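Glycosyl hydrolases family 2, sugar binding domain protein (Bacteroides uniformis str. 3978 T3 ii, PDB 6D1P) is a family 2 glycoside hydrolase of a gut bacterium, a beta-glucuronidase that probably releases glucuronic acid from glycosides. Local coordinates at residues C72-D77 with V83-G88; G115-V120 with S171-M176; A128-V131 with E136-A139; N185-L190 with V337-T342; L363-Q368 with P388-G393. One frame throughout, in Å; residues are numbered along the deposited sequence.

Interactions 1, 2 and 3 lie in the sugar-binding domain, interaction 4 joins it to the TIM barrel, and interaction 5 lies within the barrel. Along the chain, interaction 3 is nested in the loop that interaction 2 closes, while 1, 2, 4 and 5 follow in series. Interactions 1 and 4 have the closest centres, about 9 Å apart, and touch at Phe73 N and Gly188 O. Interactions 2 and 3 reach neighbouring strands 117-122 and 125-131 of one sheet, the latter crossing to strand 137-140 of the other. Interaction 5, centred about 20 Å from interaction 1, touches interaction 3 through Gln367. Sugar-binding-domain loops thus meet the barrel, and interactions 1 and 2 reach the second subunit.

Interaction 1 (C72-D77 with V83-G88); sequences CFNAED and VNYYQG. With K (potassium ion), chain J.
With CG anti to the carbonyl carbon (chi1 -45°), Asn74 points its amide at the backbone of Tyr86, while Asp77, with CG between backbone N and carbonyl carbon (chi1 76°), brings its carboxylate to the same residue. Asn74 ND2 donates to Tyr86 O at 3.0 Å, on a lone pair in the carbonyl plane. It also donates to Asp77 OD1, 3.0 Å from ND2, on the syn lone pair and flat in the amide plane. The carboxylate accepts in turn from the backbone: Tyr86 N meets Asp77 OD2 at 2.8 Å from above the carboxylate plane. Tyr86 is therefore gripped at both N and O, and Arg39 adds a salt bridge to Asp77 OD2. All this takes place in the irregular loop between strands 65-67 and 89-96 of the sugar-binding domain, which contains a type I beta turn from Cys72 to Ala75 and folds round a potassium ion. Asp77 O and Val83 O each bind the metal, Ala78 and Asp80 complete the protein ligands, and a coordinated water accepts from Tyr85 N. A leucine in place of Asn74 would probably leave Asp77 OD1 without this donor and cut the side-chain link to Tyr86 O. Beside the polar core, the rings of Phe73 and Tyr86 meet at an oblique angle, Phe73 CD2 lying 3.8 Å from Tyr86 CD2. Gly88 O approaches the edge of the Phe73 ring, 3.4 Å from Phe73 CE2.

Interaction 2 (G115-V120 with S171-M176); sequences GQKTEV and SRDTEM. With K (potassium ion), chain K; NA (sodium ion), chain D.
The two backbones stay apart, Gln116 CA and Ser171 CA being 7.9 Å from each other, and side chains of Gln116 and Lys117 bridge the interval to Asp173 and Met176. Gln116 and Lys117 form a classic beta bulge opposite Asp169 where strand 117-122 begins in the six-stranded sheet of the sugar-binding domain; their partners belong to a type I beta turn, Asp173 to Met176. Lys117 runs extended until it bends at its last torsion (chi4 65°), which turns NZ onto Asp173 OD2 in a salt bridge of 2.8 Å on the anti lone pair. A water accepts from Lys117 NZ at 3.1 Å and donates to Ser171 O, bridging the segments. The other oxygen of Asp173, OD1, closes an Asx turn by accepting from Glu175 N. Asp173 O, 2.7 Å from the ion, and Met176 O bind a potassium together with Pro178. Thr174 OG1 binds a sodium also bound by Asp434 O of the same chain and by Ser44 of the second subunit. Gln116 gives its NE2 to Tyr187 O, leaving its aliphatic part to pack. The thioether of Met176 meets both bulge residues: SD is 3.5 Å from Lys117 NZ, and CE touches Gln116 CB at 3.6 Å.

Interaction 3 (A128-V131 with E136-A139); sequences ASHV and EWKA
His130 lies flat on Trp137: its imidazole and the five-membered ring of the indole stack face to face, centroids 3.6 Å apart and planes only 4° from parallel. The rings are slightly slipped, with Trp137 CD1 over the centre of the imidazole and His130 CD2 3.4 Å from Trp137 NE1. His130 CB continues the same face and sits over the centre of the six-membered ring in a CH-pi contact, so His130 spans both rings of one indole face. The imidazole reaches this position because His130 CG is anti to the backbone N (chi1 -172°); its NE2 is hydrogen-bonded to Asp135 in the intervening turn, which fixes the rotation of the ring. The two strands run nearly antiparallel (161°) at 7.3 Å, too far apart for backbone pairing, since they belong to different sheets of a beta sandwich: 125-131 edges the six-stranded sheet and 137-140 the four-stranded one. A serine in place of Trp137 would probably open a gap between the sheets and leave the His130 ring without its stacking partner. Trp137 also stacks with Phe111 of the adjacent strand. Further along, the sheets close on small residues, Ala128 CB lying 3.6 Å from Ala139 CB.

Interaction 4 (N185-L190 with V337-T342); sequences NLYGGL and VGAALT
Tyr187 lays one face of its ring on the Gly338-Ala339 peptide, and this van der Waals contact carries the interaction. Ala339 N stands 3.8 Å above the ring plane, over its centre, with Gly338 C nearer the rim. The methyl of Ala339 adds an apolar touch, its CB 3.5 Å from Tyr187 CD2. On the opposite face of the ring lies Asn185 CB, so the aromatic plate is held between its own segment and the turn. Polar bonds go past the contact instead: Tyr187 OH passes 3.7 Å from Gly338 CA and is hydrogen-bonded to Asp333, one of the ligands of a sodium ion that Asp580 also binds. Backbone bonds shape the surface that the ring meets. Val337 to Ala340 form a type II' beta turn closed by Ala340 N and Val337 O at 2.9 Å. Gly338 fits its first corner with phi 57°, where a side chain would also press against Tyr187 CE1. Ala340 then centres an inverse gamma turn, and Thr342 serves as the N-cap of the helix that follows. The contact is a buried seam between two domains: 185-190 belongs to the loop joining strands 162-169 and 194-199 of the sugar-binding domain, whereas 337-342 connects strand 321-329 of the TIM barrel to helix 343-356.

Interaction 5 (L363-Q368 with P388-G393); sequences LGHYQQ and PWCRGG
His365 and Pro388 meet at the tight end of this contact, where the carbonyl of one presses on the ring of the other. His365 O lies 3.0 Å from Pro388 CA in a CA-H...O contact, bent at the hydrogen (124°), and 3.2 Å from Pro388 CB. The proline nitrogen has no hydrogen to offer, so this carbonyl is met by carbon alone from across the contact. By contrast, Tyr366 CB touches Pro388 CB only lightly, at 4.1 Å, and its ring leads away to stack with Tyr134 while the hydroxyl bonds to His331 and Glu332. On the side toward a bound glycerol, Cys390, its SG anti to the backbone N (chi1 179°), places the sulfur over one face of the His365 ring, 4.2 Å from the centroid and 27° off the normal; the nearest ring atom, His365 CD2, is 3.9 Å from SG. Here the contact probably borders a pocket: His365 NE2 is hydrogen-bonded to a glycerol, probably from the crystallisation liquor, and glycerol also meets Arg391, which forms a salt bridge with Glu428. Both segments are loops at the C-terminal ends of barrel strands 360-362 and 382-386, ahead of helices 370-379 and 397-414; glycosidases with this fold carry their active sites at these ends. Carbon and sulfur do the touching between the segments, which leaves both imidazole nitrogens for other partners: ND1 is held by Glu386 and NE2 is bonded to the glycerol, an arrangement consistent with a site for hydroxyl-rich ligands.

Interaction 1 (C72-D77 with V83-G88)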
# COMPACT_ATOMS: atom_id res chain seq x y z
N CYS A 72 0.00 -13.92 -4.91
CA CYS A 72 -0.60 -12.81 -5.64
C CYS A 72 -0.61 -11.56 -4.78
O CYS A 72 -1.00 -11.61 -3.61
CB CYS A 72 -2.02 -13.19 -6.09
SG CYS A 72 -2.90 -11.87 -6.91
N PHE A 73 -0.21 -10.42 -5.38
CA PHE A 73 -0.23 -9.13 -4.68
C PHE A 73 -1.60 -8.83 -4.09
O PHE A 73 -1.71 -8.08 -3.11
CB PHE A 73 0.12 -7.97 -5.62
CG PHE A 73 1.53 -7.97 -6.16
CD1 PHE A 73 2.42 -9.00 -5.88
CD2 PHE A 73 1.96 -6.92 -6.96
CE1 PHE A 73 3.70 -8.99 -6.39
CE2 PHE A 73 3.24 -6.89 -7.47
CZ PHE A 73 4.12 -7.93 -7.20
N ASN A 74 -2.66 -9.35 -4.69
CA ASN A 74 -4.00 -8.84 -4.43
C ASN A 74 -4.91 -9.91 -3.84
O ASN A 74 -6.14 -9.83 -3.96
CB ASN A 74 -4.59 -8.25 -5.72
CG ASN A 74 -3.59 -7.38 -6.46
OD1 ASN A 74 -3.03 -7.80 -7.48
ND2 ASN A 74 -3.35 -6.15 -5.97
N ALA A 75 -4.29 -10.91 -3.18
CA ALA A 75 -5.02 -11.99 -2.53
C ALA A 75 -6.15 -11.46 -1.66
O ALA A 75 -7.21 -12.09 -1.57
CB ALA A 75 -4.05 -12.83 -1.69
N GLU A 76 -5.96 -10.32 -1.02
CA GLU A 76 -7.04 -9.76 -0.23
C GLU A 76 -7.53 -8.41 -0.71
O GLU A 76 -8.73 -8.13 -0.63
CB GLU A 76 -6.62 -9.64 1.25
CG GLU A 76 -6.95 -10.86 2.09
CD GLU A 76 -6.95 -10.57 3.60
OE1 GLU A 76 -7.24 -11.53 4.38
OE2 GLU A 76 -6.67 -9.41 3.99
N ASP A 77 -6.63 -7.53 -1.19
CA ASP A 77 -7.07 -6.16 -1.41
C ASP A 77 -7.89 -6.00 -2.69
O ASP A 77 -8.49 -4.93 -2.88
CB ASP A 77 -5.87 -5.18 -1.37
CG ASP A 77 -4.97 -5.20 -2.63
OD1 ASP A 77 -5.14 -6.03 -3.54
OD2 ASP A 77 -4.06 -4.35 -2.70
N VAL A 83 -10.10 0.08 -0.24
CA VAL A 83 -8.84 0.46 -0.86
C VAL A 83 -8.88 0.17 -2.35
O VAL A 83 -9.62 -0.71 -2.81
CB VAL A 83 -7.64 -0.26 -0.21
CG1 VAL A 83 -7.49 0.15 1.24
CG2 VAL A 83 -7.85 -1.73 -0.31
N ASN A 84 -8.09 0.91 -3.11
CA ASN A 84 -7.82 0.50 -4.47
C ASN A 84 -6.84 -0.67 -4.45
O ASN A 84 -5.84 -0.62 -3.74
CB ASN A 84 -7.21 1.64 -5.28
CG ASN A 84 -8.08 2.88 -5.28
OD1 ASN A 84 -9.31 2.81 -5.48
ND2 ASN A 84 -7.44 4.04 -5.09
N TYR A 85 -7.12 -1.70 -5.24
CA TYR A 85 -6.22 -2.84 -5.26
C TYR A 85 -4.84 -2.39 -5.71
O TYR A 85 -4.70 -1.47 -6.52
CB TYR A 85 -6.78 -3.97 -6.15
CG TYR A 85 -6.53 -3.89 -7.65
CD1 TYR A 85 -5.62 -4.74 -8.26
CD2 TYR A 85 -7.24 -3.01 -8.45
CE1 TYR A 85 -5.41 -4.72 -9.62
CE2 TYR A 85 -7.04 -2.97 -9.83
CZ TYR A 85 -6.12 -3.84 -10.41
OH TYR A 85 -5.90 -3.84 -11.76
N TYR A 86 -3.81 -3.02 -5.14
CA TYR A 86 -2.44 -2.54 -5.29
C TYR A 86 -1.96 -2.72 -6.73
O TYR A 86 -2.08 -3.81 -7.30
CB TYR A 86 -1.53 -3.26 -4.30
CG TYR A 86 -0.08 -2.91 -4.49
CD1 TYR A 86 0.45 -1.74 -3.95
CD2 TYR A 86 0.75 -3.73 -5.23
CE1 TYR A 86 1.78 -1.40 -4.12
CE2 TYR A 86 2.08 -3.40 -5.42
CZ TYR A 86 2.59 -2.24 -4.85
OH TYR A 86 3.91 -1.91 -5.05
N GLN A 87 -1.40 -1.65 -7.32
CA GLN A 87 -0.89 -1.70 -8.69
C GLN A 87 0.50 -1.08 -8.69
O GLN A 87 0.65 0.15 -8.71
CB GLN A 87 -1.82 -0.97 -9.67
CG GLN A 87 -3.14 -1.64 -9.85
CD GLN A 87 -4.04 -0.91 -10.83
OE1 GLN A 87 -4.54 0.19 -10.55
NE2 GLN A 87 -4.24 -1.50 -11.98
N GLY A 88 1.52 -1.94 -8.68
CA GLY A 88 2.87 -1.49 -8.48
C GLY A 88 3.86 -2.63 -8.41
O GLY A 88 3.57 -3.78 -8.73
K K J . -10.58 -3.19 -3.64
O HOH W 1 -9.70 -2.16 -6.15

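Interaction 2 (G115-V120 with S171-M176)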
# COMPACT_ATOMS: atom_id res chain seq x y z
N GLY A 115 2.41 -11.68 -13.39
CA GLY A 115 1.88 -10.39 -13.78
C GLY A 115 2.59 -9.22 -13.13
O GLY A 115 3.09 -9.32 -12.00
N GLN A 116 2.65 -8.10 -13.85
CA GLN A 116 2.37 -8.05 -15.29
C GLN A 116 3.71 -8.01 -16.02
O GLN A 116 3.92 -8.72 -17.01
CB GLN A 116 1.49 -6.85 -15.64
CG GLN A 116 0.09 -6.92 -15.03
CD GLN A 116 -0.79 -7.87 -15.77
OE1 GLN A 116 -0.70 -7.96 -16.99
NE2 GLN A 116 -1.65 -8.60 -15.06
N LYS A 117 4.63 -7.18 -15.52
CA LYS A 117 6.01 -7.16 -15.99
C LYS A 117 6.88 -7.87 -14.96
O LYS A 117 6.65 -7.76 -13.75
CB LYS A 117 6.51 -5.72 -16.19
CG LYS A 117 5.57 -4.80 -16.98
CD LYS A 117 6.31 -3.51 -17.38
CE LYS A 117 5.52 -2.65 -18.35
NZ LYS A 117 4.30 -2.16 -17.70
N THR A 118 7.89 -8.61 -15.44
CA THR A 118 8.69 -9.45 -14.55
C THR A 118 10.16 -9.35 -14.93
O THR A 118 10.50 -9.28 -16.11
CB THR A 118 8.22 -10.92 -14.59
OG1 THR A 118 6.82 -11.00 -14.27
CG2 THR A 118 9.00 -11.77 -13.62
N GLU A 119 11.03 -9.31 -13.91
CA GLU A 119 12.48 -9.29 -14.10
C GLU A 119 13.13 -10.34 -13.20
O GLU A 119 12.78 -10.46 -12.03
CB GLU A 119 13.07 -7.91 -13.80
CG GLU A 119 12.54 -6.78 -14.66
CD GLU A 119 13.09 -5.41 -14.24
OE1 GLU A 119 13.91 -5.35 -13.30
OE2 GLU A 119 12.72 -4.39 -14.87
N VAL A 120 14.08 -11.08 -13.76
CA VAL A 120 14.69 -12.24 -13.10
C VAL A 120 16.17 -11.97 -12.86
O VAL A 120 16.90 -11.59 -13.78
CB VAL A 120 14.51 -13.51 -13.95
CG1 VAL A 120 14.92 -14.72 -13.15
CG2 VAL A 120 13.08 -13.62 -14.40
N SER A 171 1.96 -2.16 -12.15
CA SER A 171 1.60 -0.75 -12.27
C SER A 171 0.69 -0.55 -13.48
O SER A 171 0.75 -1.27 -14.47
CB SER A 171 2.85 0.12 -12.42
OG SER A 171 3.73 -0.05 -11.32
N ARG A 172 -0.17 0.46 -13.38
CA ARG A 172 -1.00 0.86 -14.51
C ARG A 172 -0.14 1.31 -15.68
O ARG A 172 0.76 2.13 -15.51
CB ARG A 172 -1.94 1.97 -14.09
CG ARG A 172 -2.87 1.57 -13.01
CD ARG A 172 -3.72 2.71 -12.58
NE ARG A 172 -4.78 3.02 -13.54
CZ ARG A 172 -5.98 2.43 -13.55
NH1 ARG A 172 -6.27 1.48 -12.67
NH2 ARG A 172 -6.89 2.80 -14.43
N ASP A 173 -0.44 0.81 -16.87
CA ASP A 173 0.36 1.17 -18.04
C ASP A 173 -0.54 1.14 -19.27
O ASP A 173 -0.89 0.06 -19.76
CB ASP A 173 1.54 0.21 -18.17
CG ASP A 173 2.44 0.52 -19.34
OD1 ASP A 173 2.13 1.43 -20.14
OD2 ASP A 173 3.48 -0.17 -19.45
N THR A 174 -0.89 2.32 -19.80
CA THR A 174 -1.84 2.30 -20.92
C THR A 174 -1.24 1.74 -22.20
O THR A 174 -2.00 1.45 -23.13
CB THR A 174 -2.40 3.71 -21.18
OG1 THR A 174 -1.36 4.60 -21.61
CG2 THR A 174 -3.04 4.25 -19.92
N GLU A 175 0.07 1.56 -22.27
CA GLU A 175 0.74 0.98 -23.43
C GLU A 175 0.95 -0.52 -23.28
O GLU A 175 1.72 -1.12 -24.04
CB GLU A 175 2.07 1.69 -23.67
CG GLU A 175 1.92 3.15 -24.10
CD GLU A 175 1.28 3.33 -25.49
OE1 GLU A 175 1.32 2.40 -26.34
OE2 GLU A 175 0.73 4.44 -25.74
N MET A 176 0.28 -1.13 -22.30
CA MET A 176 0.32 -2.56 -22.05
C MET A 176 -1.11 -3.11 -22.11
O MET A 176 -2.02 -2.50 -21.54
CB MET A 176 0.97 -2.84 -20.69
CG MET A 176 1.23 -4.30 -20.39
SD MET A 176 1.93 -4.51 -18.74
CE MET A 176 0.53 -4.12 -17.70
K K K . -2.96 -1.65 -19.36
NA NA D . -2.69 6.76 -22.30
O HOH W 2 2.79 -3.13 -15.15
O HOH W 3 -2.14 -1.28 -16.89
O HOH W 4 -1.11 8.38 -24.13
O HOH W 5 -4.83 0.92 -19.55

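Interaction 3 (A128-V131 with E136-A139)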
# COMPACT_ATOMS: atom_id res chain seq x y z
N ALA A 128 16.63 -12.01 -17.50
CA ALA A 128 15.54 -12.00 -18.46
C ALA A 128 14.45 -11.09 -17.92
O ALA A 128 14.38 -10.81 -16.72
CB ALA A 128 14.99 -13.40 -18.71
N SER A 129 13.60 -10.64 -18.83
CA SER A 129 12.46 -9.83 -18.43
C SER A 129 11.31 -10.18 -19.35
O SER A 129 11.51 -10.70 -20.45
CB SER A 129 12.79 -8.33 -18.46
OG SER A 129 13.49 -8.00 -19.64
N HIS A 130 10.09 -9.94 -18.87
CA HIS A 130 8.89 -10.33 -19.58
C HIS A 130 7.82 -9.26 -19.37
O HIS A 130 7.74 -8.67 -18.29
CB HIS A 130 8.36 -11.69 -19.10
CG HIS A 130 7.23 -12.21 -19.94
ND1 HIS A 130 7.43 -12.70 -21.21
CD2 HIS A 130 5.91 -12.30 -19.70
CE1 HIS A 130 6.27 -13.07 -21.72
NE2 HIS A 130 5.33 -12.84 -20.82
N VAL A 131 7.03 -9.01 -20.41
CA VAL A 131 5.87 -8.14 -20.33
C VAL A 131 4.68 -8.94 -20.84
O VAL A 131 4.71 -9.44 -21.97
CB VAL A 131 6.04 -6.84 -21.13
CG1 VAL A 131 4.76 -6.03 -21.09
CG2 VAL A 131 7.22 -6.00 -20.58
N GLU A 136 3.38 -18.10 -21.12
CA GLU A 136 4.51 -18.77 -20.50
C GLU A 136 5.80 -18.30 -21.13
O GLU A 136 5.85 -17.96 -22.32
CB GLU A 136 4.42 -20.28 -20.66
CG GLU A 136 3.10 -20.86 -20.24
CD GLU A 136 3.09 -22.36 -20.29
OE1 GLU A 136 3.77 -22.92 -21.18
OE2 GLU A 136 2.43 -22.98 -19.44
N TRP A 137 6.86 -18.32 -20.33
CA TRP A 137 8.17 -17.84 -20.76
C TRP A 137 9.19 -18.43 -19.80
O TRP A 137 8.83 -18.98 -18.76
CB TRP A 137 8.21 -16.30 -20.79
CG TRP A 137 7.80 -15.69 -19.45
CD1 TRP A 137 6.54 -15.57 -18.95
CD2 TRP A 137 8.68 -15.11 -18.48
NE1 TRP A 137 6.57 -14.97 -17.71
CE2 TRP A 137 7.88 -14.67 -17.40
CE3 TRP A 137 10.06 -14.92 -18.41
CZ2 TRP A 137 8.41 -14.07 -16.27
CZ3 TRP A 137 10.59 -14.32 -17.27
CH2 TRP A 137 9.77 -13.91 -16.21
N LYS A 138 10.46 -18.32 -20.16
CA LYS A 138 11.51 -18.88 -19.33
C LYS A 138 12.71 -17.94 -19.27
O LYS A 138 12.84 -17.01 -20.07
CB LYS A 138 11.94 -20.27 -19.83
CG LYS A 138 12.61 -20.28 -21.20
CD LYS A 138 13.01 -21.70 -21.59
CE LYS A 138 13.45 -21.77 -23.03
NZ LYS A 138 14.50 -20.75 -23.29
N ALA A 139 13.59 -18.20 -18.31
CA ALA A 139 14.85 -17.48 -18.15
C ALA A 139 15.97 -18.50 -18.01
O ALA A 139 15.93 -19.35 -17.11
CB ALA A 139 14.81 -16.56 -16.92

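Interaction 4 (N185-L190 with V337-T342)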
# COMPACT_ATOMS: atom_id res chain seq x y z
N ASN A 185 -9.35 -7.63 -12.50
CA ASN A 185 -8.10 -7.08 -11.98
C ASN A 185 -6.94 -7.51 -12.87
O ASN A 185 -6.92 -8.65 -13.35
CB ASN A 185 -7.81 -7.54 -10.55
CG ASN A 185 -8.88 -7.12 -9.56
OD1 ASN A 185 -9.65 -7.96 -9.07
ND2 ASN A 185 -8.91 -5.83 -9.23
N LEU A 186 -6.01 -6.59 -13.11
CA LEU A 186 -4.69 -6.91 -13.68
C LEU A 186 -3.82 -7.30 -12.50
O LEU A 186 -3.11 -6.46 -11.91
CB LEU A 186 -4.10 -5.74 -14.46
CG LEU A 186 -4.50 -5.49 -15.92
CD1 LEU A 186 -6.01 -5.42 -16.12
CD2 LEU A 186 -3.84 -4.20 -16.46
N TYR A 187 -3.86 -8.58 -12.16
CA TYR A 187 -3.23 -9.10 -10.96
C TYR A 187 -1.71 -9.02 -11.03
O TYR A 187 -1.11 -9.07 -12.10
CB TYR A 187 -3.66 -10.55 -10.75
CG TYR A 187 -5.01 -10.71 -10.08
CD1 TYR A 187 -5.29 -10.06 -8.89
CD2 TYR A 187 -6.00 -11.51 -10.65
CE1 TYR A 187 -6.51 -10.20 -8.26
CE2 TYR A 187 -7.25 -11.66 -10.03
CZ TYR A 187 -7.49 -11.00 -8.83
OH TYR A 187 -8.70 -11.12 -8.18
N GLY A 188 -1.08 -8.91 -9.87
CA GLY A 188 0.37 -8.86 -9.77
C GLY A 188 0.92 -10.07 -9.03
O GLY A 188 0.26 -10.64 -8.16
N GLY A 189 2.15 -10.46 -9.40
CA GLY A 189 2.93 -11.43 -8.66
C GLY A 189 3.12 -12.74 -9.41
O GLY A 189 2.73 -12.90 -10.57
N LEU A 190 3.73 -13.70 -8.71
CA LEU A 190 4.03 -15.03 -9.25
C LEU A 190 2.86 -15.95 -8.94
O LEU A 190 2.92 -16.88 -8.12
CB LEU A 190 5.35 -15.55 -8.68
CG LEU A 190 6.56 -14.65 -9.00
CD1 LEU A 190 7.74 -14.97 -8.11
CD2 LEU A 190 6.95 -14.75 -10.49
N VAL A 337 -7.19 -15.78 -2.71
CA VAL A 337 -5.92 -15.98 -3.39
C VAL A 337 -5.73 -15.06 -4.58
O VAL A 337 -4.65 -15.06 -5.18
CB VAL A 337 -5.73 -17.46 -3.82
CG1 VAL A 337 -5.92 -18.36 -2.62
CG2 VAL A 337 -6.71 -17.83 -5.00
N GLY A 338 -6.73 -14.27 -4.94
CA GLY A 338 -6.66 -13.54 -6.19
C GLY A 338 -6.44 -14.50 -7.34
O GLY A 338 -7.24 -15.43 -7.56
N ALA A 339 -5.33 -14.32 -8.06
CA ALA A 339 -4.96 -15.21 -9.16
C ALA A 339 -4.16 -16.44 -8.73
O ALA A 339 -3.87 -17.30 -9.56
CB ALA A 339 -4.15 -14.43 -10.21
N ALA A 340 -3.78 -16.55 -7.45
CA ALA A 340 -2.87 -17.61 -7.01
C ALA A 340 -3.63 -18.92 -6.72
O ALA A 340 -3.68 -19.42 -5.60
CB ALA A 340 -2.07 -17.14 -5.81
N LEU A 341 -4.20 -19.48 -7.77
CA LEU A 341 -4.86 -20.76 -7.67
C LEU A 341 -3.84 -21.88 -7.75
O LEU A 341 -2.91 -21.83 -8.56
CB LEU A 341 -5.90 -20.93 -8.78
CG LEU A 341 -7.22 -20.18 -8.59
CD1 LEU A 341 -7.02 -18.67 -8.66
CD2 LEU A 341 -8.29 -20.65 -9.60
N THR A 342 -4.01 -22.87 -6.88
CA THR A 342 -3.26 -24.11 -6.93
C THR A 342 -3.88 -25.07 -7.96
O THR A 342 -5.03 -24.91 -8.38
CB THR A 342 -3.23 -24.77 -5.55
OG1 THR A 342 -4.56 -25.15 -5.17
CG2 THR A 342 -2.63 -23.81 -4.51

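Interaction 5 (L363-Q368 with P388-G393)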
# COMPACT_ATOMS: atom_id res chain seq x y z
N LEU A 363 -12.08 -18.78 -21.80
CA LEU A 363 -11.17 -18.68 -20.65
C LEU A 363 -10.87 -17.21 -20.31
O LEU A 363 -9.73 -16.76 -20.31
CB LEU A 363 -9.89 -19.45 -20.93
CG LEU A 363 -10.06 -20.95 -21.20
CD1 LEU A 363 -8.71 -21.60 -21.49
CD2 LEU A 363 -10.75 -21.64 -20.03
N GLY A 364 -11.93 -16.48 -19.95
CA GLY A 364 -11.74 -15.08 -19.64
C GLY A 364 -11.20 -14.34 -20.85
O GLY A 364 -11.46 -14.71 -22.01
N HIS A 365 -10.39 -13.32 -20.59
CA HIS A 365 -9.88 -12.45 -21.63
C HIS A 365 -8.37 -12.59 -21.81
O HIS A 365 -7.69 -11.63 -22.19
CB HIS A 365 -10.26 -11.00 -21.35
CG HIS A 365 -11.74 -10.78 -21.23
ND1 HIS A 365 -12.63 -11.23 -22.19
CD2 HIS A 365 -12.48 -10.18 -20.27
CE1 HIS A 365 -13.86 -10.89 -21.83
NE2 HIS A 365 -13.79 -10.26 -20.67
N TYR A 366 -7.84 -13.78 -21.56
CA TYR A 366 -6.39 -13.97 -21.64
C TYR A 366 -6.10 -15.46 -21.67
O TYR A 366 -6.94 -16.29 -21.28
CB TYR A 366 -5.68 -13.29 -20.46
CG TYR A 366 -6.47 -13.44 -19.18
CD1 TYR A 366 -6.41 -14.63 -18.45
CD2 TYR A 366 -7.31 -12.43 -18.73
CE1 TYR A 366 -7.15 -14.78 -17.27
CE2 TYR A 366 -8.05 -12.56 -17.55
CZ TYR A 366 -7.97 -13.75 -16.84
OH TYR A 366 -8.71 -13.90 -15.70
N GLN A 367 -4.92 -15.80 -22.18
CA GLN A 367 -4.38 -17.14 -21.99
C GLN A 367 -4.39 -17.52 -20.52
O GLN A 367 -3.96 -16.74 -19.66
CB GLN A 367 -2.95 -17.19 -22.54
CG GLN A 367 -2.22 -18.49 -22.28
CD GLN A 367 -0.86 -18.55 -22.97
OE1 GLN A 367 -0.52 -17.69 -23.80
NE2 GLN A 367 -0.08 -19.58 -22.63
N GLN A 368 -4.87 -18.73 -20.22
CA GLN A 368 -4.94 -19.20 -18.85
C GLN A 368 -3.97 -20.36 -18.65
O GLN A 368 -3.39 -20.86 -19.60
CB GLN A 368 -6.38 -19.58 -18.48
CG GLN A 368 -7.31 -18.38 -18.54
CD GLN A 368 -8.60 -18.52 -17.77
OE1 GLN A 368 -8.92 -19.59 -17.25
NE2 GLN A 368 -9.34 -17.43 -17.69
N PRO A 388 -5.33 -10.72 -24.48
CA PRO A 388 -5.97 -9.67 -23.66
C PRO A 388 -5.99 -8.30 -24.33
O PRO A 388 -5.79 -7.28 -23.65
CB PRO A 388 -5.14 -9.68 -22.37
CG PRO A 388 -3.85 -10.30 -22.72
CD PRO A 388 -3.98 -11.06 -23.99
N TRP A 389 -6.23 -8.25 -25.64
CA TRP A 389 -6.57 -6.98 -26.30
C TRP A 389 -8.03 -6.69 -25.94
O TRP A 389 -8.97 -7.01 -26.66
CB TRP A 389 -6.35 -7.05 -27.81
CG TRP A 389 -6.44 -5.70 -28.45
CD1 TRP A 389 -6.32 -4.50 -27.82
CD2 TRP A 389 -6.67 -5.41 -29.83
NE1 TRP A 389 -6.46 -3.48 -28.71
CE2 TRP A 389 -6.67 -4.01 -29.96
CE3 TRP A 389 -6.86 -6.20 -30.97
CZ2 TRP A 389 -6.86 -3.37 -31.19
CZ3 TRP A 389 -7.06 -5.57 -32.18
CH2 TRP A 389 -7.06 -4.16 -32.29
N CYS A 390 -8.20 -6.07 -24.78
CA CYS A 390 -9.50 -5.98 -24.12
C CYS A 390 -9.73 -4.53 -23.69
O CYS A 390 -9.18 -4.09 -22.67
CB CYS A 390 -9.54 -6.94 -22.93
SG CYS A 390 -11.05 -6.95 -21.97
N ARG A 391 -10.52 -3.80 -24.49
CA ARG A 391 -10.94 -2.42 -24.26
C ARG A 391 -9.81 -1.40 -24.45
O ARG A 391 -8.63 -1.76 -24.48
CB ARG A 391 -11.55 -2.23 -22.87
CG ARG A 391 -12.88 -2.98 -22.67
CD ARG A 391 -13.49 -2.72 -21.29
NE ARG A 391 -14.77 -3.41 -21.19
CZ ARG A 391 -15.57 -3.39 -20.13
NH1 ARG A 391 -15.22 -2.72 -19.03
NH2 ARG A 391 -16.73 -4.06 -20.17
N GLY A 392 -10.20 -0.13 -24.66
CA GLY A 392 -9.34 1.02 -24.49
C GLY A 392 -8.90 1.70 -25.77
O GLY A 392 -8.48 2.87 -25.71
N GLY A 393 -8.96 1.01 -26.91
CA GLY A 393 -8.48 1.56 -28.15
C GLY A 393 -7.28 0.80 -28.67
O GLY A 393 -7.33 -0.43 -28.82